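Local structure of alpha-L-rhamnosidase (Streptomyces avermitilis, 3W5M) at residues T617-P628 with T654-W664. The protein hydrolyses terminal non-reducing alpha-L-rhamnose residues, releasing L-rhamnose from plant flavonoids such as naringin and from gum arabic. Residues are numbered along the deposited sequence; the frame is centred on the assembly and turned at random.
Sequences TWGQRGNFLSVP and TMESARFLTKW
S626 O is gripped twice: K663 NZ donates to it at 3.0 Å, from above the carbonyl plane, and a water donates at 2.8 Å. The same water gives its other proton to F660 O, tying the turn after helix 607-622 to helix 658-671. K663 bends at chi2 (-91°), bringing NZ to S626 O and across V627 CG1; the buried charge is met by D667 in a salt bridge and by W347 O, while W347 N donates to S626 OG. With CG anti to the backbone N (chi1 -165°), the F660 ring reaches F624 in an offset stack, centroids 4.6 Å apart and planes 18° from parallel. S626 N meets the F660 ring edge in its plane, and the water lies over the face turned away from F624. The F624 face turned away from F660 is covered by Q620 CG, with M655 SD beside it on that same side in an oblique Met-aromatic contact. Were F660 an alanine, F624 would probably lose its stacking partner and a gap would open toward P628. P628 stands edge-on over one face of the W664 indole, touching it with CG and CD, CG 3.6 Å from the five-membered ring centroid in a CH-pi contact. The P628 side chain is about 7 Å from that of D643, which binds rhamnose in the active site. Within the (alpha/alpha)6-barrel catalytic domain, the end of helix 607-622, and above all the loop after it, packs on helix 658-671 and the residues leading into it; helix 641-654 covers Q620 and W664, helix 698-710 L661 and W664, and strand 587-594 touches F624 and F660 through T594.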
ATOM      1  N   THR A 617       6.651   6.673 -11.577  1.00 20.83           N
ATOM      2  CA  THR A 617       6.057   7.461 -10.479  1.00 20.73           C
ATOM      3  C   THR A 617       4.624   7.039 -10.254  1.00 21.43           C
ATOM      4  O   THR A 617       4.128   7.098  -9.126  1.00 20.53           O
ATOM      5  CB  THR A 617       6.147   8.989 -10.671  1.00 21.45           C
ATOM      6  OG1 THR A 617       5.298   9.423 -11.752  1.00 22.48           O
ATOM      7  CG2 THR A 617       7.613   9.433 -10.940  1.00 22.67           C
ATOM      8  N   TRP A 618       3.947   6.594 -11.314  1.00 18.61           N
ATOM      9  CA  TRP A 618       2.584   6.076 -11.134  1.00 19.75           C
ATOM     10  C   TRP A 618       2.576   4.671 -10.514  1.00 19.73           C
ATOM     11  O   TRP A 618       1.718   4.373  -9.698  1.00 20.08           O
ATOM     12  CB  TRP A 618       1.761   6.170 -12.444  1.00 18.71           C
ATOM     13  CG  TRP A 618       1.194   7.534 -12.705  1.00 19.25           C
ATOM     14  CD1 TRP A 618       1.744   8.521 -13.451  1.00 18.58           C
ATOM     15  CD2 TRP A 618      -0.022   8.072 -12.154  1.00 18.71           C
ATOM     16  NE1 TRP A 618       0.945   9.642 -13.418  1.00 21.77           N
ATOM     17  CE2 TRP A 618      -0.151   9.389 -12.639  1.00 19.22           C
ATOM     18  CE3 TRP A 618      -1.014   7.555 -11.296  1.00 19.49           C
ATOM     19  CZ2 TRP A 618      -1.252  10.223 -12.313  1.00 20.05           C
ATOM     20  CZ3 TRP A 618      -2.105   8.378 -10.959  1.00 19.08           C
ATOM     21  CH2 TRP A 618      -2.209   9.699 -11.476  1.00 19.80           C
ATOM     22  N   GLY A 619       3.503   3.785 -10.913  1.00 17.55           N
ATOM     23  CA  GLY A 619       3.623   2.481 -10.296  1.00 18.14           C
ATOM     24  C   GLY A 619       4.004   2.612  -8.828  1.00 17.89           C
ATOM     25  O   GLY A 619       3.503   1.866  -7.976  1.00 18.37           O
ATOM     26  N   GLN A 620       4.861   3.584  -8.509  1.00 18.75           N
ATOM     27  CA  GLN A 620       5.263   3.755  -7.115  1.00 18.41           C
ATOM     28  C   GLN A 620       4.061   4.247  -6.297  1.00 18.15           C
ATOM     29  O   GLN A 620       3.695   3.660  -5.276  1.00 17.67           O
ATOM     30  CB  GLN A 620       6.389   4.764  -6.985  1.00 18.75           C
ATOM     31  CG  GLN A 620       6.782   5.044  -5.538  1.00 20.42           C
ATOM     32  CD  GLN A 620       7.898   6.064  -5.424  1.00 22.71           C
ATOM     33  OE1 GLN A 620       8.472   6.280  -4.340  1.00 23.38           O
ATOM     34  NE2 GLN A 620       8.183   6.729  -6.520  1.00 24.82           N
ATOM     35  N   ARG A 621       3.443   5.310  -6.755  1.00 18.84           N
ATOM     36  CA  ARG A 621       2.371   5.906  -5.939  1.00 19.97           C
ATOM     37  C   ARG A 621       1.186   4.959  -5.777  1.00 19.54           C
ATOM     38  O   ARG A 621       0.531   4.937  -4.719  1.00 19.48           O
ATOM     39  CB  ARG A 621       1.966   7.283  -6.468  1.00 21.28           C
ATOM     40  CG  ARG A 621       0.959   7.279  -7.604  1.00 21.37           C
ATOM     41  CD  ARG A 621       0.744   8.697  -8.086  1.00 20.89           C
ATOM     42  NE  ARG A 621       1.780   9.101  -9.041  1.00 23.01           N
ATOM     43  CZ  ARG A 621       1.830  10.285  -9.658  1.00 23.34           C
ATOM     44  NH1 ARG A 621       0.917  11.225  -9.407  1.00 23.90           N
ATOM     45  NH2 ARG A 621       2.801  10.540 -10.536  1.00 23.40           N
ATOM     46  N   GLY A 622       0.920   4.154  -6.799  1.00 17.92           N
ATOM     47  CA  GLY A 622      -0.193   3.210  -6.733  1.00 18.33           C
ATOM     48  C   GLY A 622       0.000   2.145  -5.666  1.00 20.86           C
ATOM     49  O   GLY A 622      -0.960   1.574  -5.128  1.00 21.05           O
ATOM     50  N   ASN A 623       1.263   1.863  -5.364  1.00 18.84           N
ATOM     51  CA  ASN A 623       1.567   0.820  -4.400  1.00 19.30           C
ATOM     52  C   ASN A 623       2.129   1.331  -3.078  1.00 19.78           C
ATOM     53  O   ASN A 623       2.723   0.547  -2.294  1.00 22.08           O
ATOM     54  CB  ASN A 623       2.583  -0.128  -5.037  1.00 19.52           C
ATOM     55  CG  ASN A 623       1.940  -1.047  -6.042  1.00 20.39           C
ATOM     56  OD1 ASN A 623       1.236  -1.978  -5.666  1.00 20.75           O
ATOM     57  ND2 ASN A 623       2.147  -0.771  -7.328  1.00 21.64           N
ATOM     58  N   PHE A 624       2.010   2.631  -2.838  1.00 19.55           N
ATOM     59  CA  PHE A 624       2.487   3.209  -1.580  1.00 18.69           C
ATOM     60  C   PHE A 624       1.237   3.655  -0.801  1.00 18.63           C
ATOM     61  O   PHE A 624       1.035   4.834  -0.560  1.00 19.66           O
ATOM     62  CB  PHE A 624       3.441   4.372  -1.851  1.00 19.25           C
ATOM     63  CG  PHE A 624       4.904   3.979  -1.867  1.00 21.26           C
ATOM     64  CD1 PHE A 624       5.310   2.742  -2.372  1.00 20.77           C
ATOM     65  CD2 PHE A 624       5.883   4.874  -1.395  1.00 21.40           C
ATOM     66  CE1 PHE A 624       6.663   2.389  -2.394  1.00 22.73           C
ATOM     67  CE2 PHE A 624       7.222   4.524  -1.415  1.00 22.57           C
ATOM     68  CZ  PHE A 624       7.613   3.289  -1.922  1.00 22.70           C
ATOM     69  N   LEU A 625       0.399   2.688  -0.425  1.00 18.98           N
ATOM     70  CA  LEU A 625      -0.817   2.901   0.377  1.00 20.41           C
ATOM     71  C   LEU A 625      -0.712   2.083   1.660  1.00 19.03           C
ATOM     72  O   LEU A 625      -0.952   0.879   1.650  1.00 20.74           O
ATOM     73  CB  LEU A 625      -2.073   2.459  -0.379  1.00 22.71           C
ATOM     74  CG  LEU A 625      -2.860   3.416  -1.244  1.00 24.33           C
ATOM     75  CD1 LEU A 625      -2.133   3.509  -2.603  1.00 25.56           C
ATOM     76  CD2 LEU A 625      -4.290   2.886  -1.430  1.00 23.25           C
ATOM     77  N   SER A 626      -0.368   2.752   2.750  1.00 18.71           N
ATOM     78  CA  SER A 626      -0.113   2.147   4.089  1.00 18.47           C
ATOM     79  C   SER A 626       1.109   1.189   4.167  1.00 18.10           C
ATOM     80  O   SER A 626       1.943   1.299   5.091  1.00 18.40           O
ATOM     81  CB  SER A 626      -1.370   1.447   4.638  1.00 19.02           C
ATOM     82  OG  SER A 626      -1.133   0.996   5.961  1.00 22.12           O
ATOM     83  N   VAL A 627       1.213   0.262   3.221  1.00 18.71           N
ATOM     84  CA  VAL A 627       2.430  -0.596   3.118  1.00 17.93           C
ATOM     85  C   VAL A 627       2.875  -0.602   1.661  1.00 18.51           C
ATOM     86  O   VAL A 627       2.044  -0.369   0.764  1.00 18.17           O
ATOM     87  CB  VAL A 627       2.186  -2.042   3.617  1.00 18.85           C
ATOM     88  CG1 VAL A 627       1.704  -2.078   5.084  1.00 21.16           C
ATOM     89  CG2 VAL A 627       1.239  -2.799   2.713  1.00 20.75           C
ATOM     90  N   PRO A 628       4.176  -0.839   1.399  1.00 19.24           N
ATOM     91  CA  PRO A 628       4.646  -0.923   0.016  1.00 19.22           C
ATOM     92  C   PRO A 628       4.165  -2.268  -0.608  1.00 20.28           C
ATOM     93  O   PRO A 628       4.635  -3.347  -0.227  1.00 18.63           O
ATOM     94  CB  PRO A 628       6.167  -0.843   0.158  1.00 18.49           C
ATOM     95  CG  PRO A 628       6.454  -1.436   1.513  1.00 19.73           C
ATOM     96  CD  PRO A 628       5.252  -1.107   2.373  1.00 19.69           C
ATOM     97  N   THR A 654      12.119   9.362  -6.206  1.00 22.71           N
ATOM     98  CA  THR A 654      10.911   9.954  -6.777  1.00 21.88           C
ATOM     99  C   THR A 654       9.877  10.469  -5.773  1.00 20.76           C
ATOM    100  O   THR A 654       9.148  11.385  -6.103  1.00 23.06           O
ATOM    101  CB  THR A 654      10.265   9.030  -7.793  1.00 24.31           C
ATOM    102  OG1 THR A 654      10.403   7.702  -7.311  1.00 26.98           O
ATOM    103  CG2 THR A 654      11.009   9.137  -9.148  1.00 24.40           C
ATOM    104  N   MET A 655       9.822   9.899  -4.569  1.00 20.65           N
ATOM    105  CA  MET A 655       8.985  10.467  -3.492  1.00 19.75           C
ATOM    106  C   MET A 655       9.791  10.468  -2.207  1.00 21.11           C
ATOM    107  O   MET A 655      10.739   9.680  -2.058  1.00 18.83           O
ATOM    108  CB  MET A 655       7.748   9.615  -3.245  1.00 20.91           C
ATOM    109  CG  MET A 655       6.805   9.526  -4.417  1.00 21.70           C
ATOM    110  SD  MET A 655       5.387   8.447  -4.119  1.00 26.80           S
ATOM    111  CE  MET A 655       4.359   9.414  -2.994  1.00 27.00           C
ATOM    112  N   GLU A 656       9.441  11.366  -1.299  1.00 20.34           N
ATOM    113  CA  GLU A 656       9.978  11.290   0.052  1.00 22.12           C
ATOM    114  C   GLU A 656       9.474   9.971   0.650  1.00 21.18           C
ATOM    115  O   GLU A 656       8.301   9.815   0.958  1.00 22.14           O
ATOM    116  CB  GLU A 656       9.576  12.499   0.896  1.00 23.83           C
ATOM    117  CG  GLU A 656      10.170  12.447   2.316  1.00 22.90           C
ATOM    118  CD  GLU A 656       9.237  11.809   3.343  1.00 26.44           C
ATOM    119  OE1 GLU A 656       8.142  12.367   3.583  1.00 24.16           O
ATOM    120  OE2 GLU A 656       9.586  10.745   3.941  1.00 26.73           O
ATOM    121  N   SER A 657      10.379   9.001   0.762  1.00 18.88           N
ATOM    122  CA  SER A 657      10.020   7.639   1.132  1.00 18.75           C
ATOM    123  C   SER A 657      10.535   7.272   2.519  1.00 19.16           C
ATOM    124  O   SER A 657      10.307   6.152   2.984  1.00 17.21           O
ATOM    125  CB  SER A 657      10.557   6.635   0.077  1.00 20.71           C
ATOM    126  OG  SER A 657       9.933   6.870  -1.186  1.00 21.08           O
ATOM    127  N   ALA A 658      11.157   8.234   3.220  1.00 18.66           N
ATOM    128  CA  ALA A 658      11.722   7.941   4.541  1.00 18.57           C
ATOM    129  C   ALA A 658      10.683   7.563   5.584  1.00 16.95           C
ATOM    130  O   ALA A 658      10.815   6.549   6.247  1.00 18.20           O
ATOM    131  CB  ALA A 658      12.567   9.103   5.034  1.00 19.80           C
ATOM    132  N   ARG A 659       9.649   8.382   5.774  1.00 17.02           N
ATOM    133  CA  ARG A 659       8.674   8.032   6.786  1.00 16.53           C
ATOM    134  C   ARG A 659       7.963   6.717   6.390  1.00 17.15           C
ATOM    135  O   ARG A 659       7.686   5.868   7.252  1.00 16.71           O
ATOM    136  CB  ARG A 659       7.638   9.146   6.930  1.00 15.37           C
ATOM    137  CG  ARG A 659       8.172  10.450   7.553  1.00 15.69           C
ATOM    138  CD  ARG A 659       7.042  11.495   7.560  1.00 16.04           C
ATOM    139  NE  ARG A 659       6.722  11.865   6.179  1.00 17.71           N
ATOM    140  CZ  ARG A 659       5.495  12.196   5.745  1.00 18.24           C
ATOM    141  NH1 ARG A 659       4.460  12.221   6.570  1.00 17.65           N
ATOM    142  NH2 ARG A 659       5.315  12.484   4.455  1.00 19.66           N
ATOM    143  N   PHE A 660       7.662   6.560   5.091  1.00 16.88           N
ATOM    144  CA  PHE A 660       6.868   5.410   4.627  1.00 16.41           C
ATOM    145  C   PHE A 660       7.637   4.106   4.843  1.00 17.27           C
ATOM    146  O   PHE A 660       7.098   3.154   5.402  1.00 15.37           O
ATOM    147  CB  PHE A 660       6.495   5.547   3.138  1.00 17.09           C
ATOM    148  CG  PHE A 660       5.400   4.590   2.691  1.00 17.77           C
ATOM    149  CD1 PHE A 660       4.057   4.780   3.098  1.00 17.45           C
ATOM    150  CD2 PHE A 660       5.703   3.511   1.871  1.00 18.47           C
ATOM    151  CE1 PHE A 660       3.051   3.904   2.680  1.00 17.68           C
ATOM    152  CE2 PHE A 660       4.709   2.627   1.451  1.00 18.24           C
ATOM    153  CZ  PHE A 660       3.377   2.830   1.854  1.00 18.24           C
ATOM    154  N   LEU A 661       8.890   4.082   4.409  1.00 17.25           N
ATOM    155  CA  LEU A 661       9.689   2.854   4.558  1.00 17.32           C
ATOM    156  C   LEU A 661      10.240   2.649   5.961  1.00 17.36           C
ATOM    157  O   LEU A 661      10.415   1.514   6.368  1.00 17.75           O
ATOM    158  CB  LEU A 661      10.776   2.738   3.468  1.00 17.87           C
ATOM    159  CG  LEU A 661      10.114   2.736   2.090  1.00 18.42           C
ATOM    160  CD1 LEU A 661      11.232   2.827   1.063  1.00 19.14           C
ATOM    161  CD2 LEU A 661       9.213   1.517   1.860  1.00 18.73           C
ATOM    162  N   THR A 662      10.486   3.729   6.706  1.00 17.52           N
ATOM    163  CA  THR A 662      10.736   3.618   8.165  1.00 18.97           C
ATOM    164  C   THR A 662       9.620   2.864   8.859  1.00 18.73           C
ATOM    165  O   THR A 662       9.868   1.930   9.616  1.00 17.56           O
ATOM    166  CB  THR A 662      10.973   4.997   8.844  1.00 17.88           C
ATOM    167  OG1 THR A 662      12.112   5.620   8.248  1.00 20.98           O
ATOM    168  CG2 THR A 662      11.221   4.848  10.356  1.00 21.11           C
ATOM    169  N   LYS A 663       8.377   3.273   8.601  1.00 18.50           N
ATOM    170  CA  LYS A 663       7.217   2.603   9.137  1.00 18.09           C
ATOM    171  C   LYS A 663       7.198   1.132   8.695  1.00 17.93           C
ATOM    172  O   LYS A 663       6.989   0.233   9.519  1.00 17.94           O
ATOM    173  CB  LYS A 663       5.931   3.313   8.657  1.00 17.96           C
ATOM    174  CG  LYS A 663       4.654   2.706   9.194  1.00 19.68           C
ATOM    175  CD  LYS A 663       4.138   1.649   8.250  1.00 21.21           C
ATOM    176  CE  LYS A 663       2.778   1.150   8.676  1.00 19.62           C
ATOM    177  NZ  LYS A 663       2.367   0.065   7.767  1.00 20.38           N
ATOM    178  N   TRP A 664       7.415   0.886   7.413  1.00 16.50           N
ATOM    179  CA  TRP A 664       7.345  -0.491   6.912  1.00 17.64           C
ATOM    180  C   TRP A 664       8.442  -1.377   7.558  1.00 16.54           C
ATOM    181  O   TRP A 664       8.205  -2.545   7.846  1.00 16.59           O
ATOM    182  CB  TRP A 664       7.430  -0.579   5.395  1.00 17.04           C
ATOM    183  CG  TRP A 664       7.351  -2.015   4.922  1.00 17.68           C
ATOM    184  CD1 TRP A 664       6.250  -2.822   4.919  1.00 17.51           C
ATOM    185  CD2 TRP A 664       8.443  -2.818   4.453  1.00 18.77           C
ATOM    186  NE1 TRP A 664       6.587  -4.074   4.446  1.00 18.16           N
ATOM    187  CE2 TRP A 664       7.919  -4.093   4.140  1.00 18.43           C
ATOM    188  CE3 TRP A 664       9.801  -2.577   4.259  1.00 19.41           C
ATOM    189  CZ2 TRP A 664       8.717  -5.137   3.656  1.00 19.54           C
ATOM    190  CZ3 TRP A 664      10.603  -3.617   3.743  1.00 19.16           C
ATOM    191  CH2 TRP A 664      10.052  -4.890   3.487  1.00 19.43           C
TER
HETATM  192  O   HOH W   1       4.766   1.396   4.950  1.00 23.52           O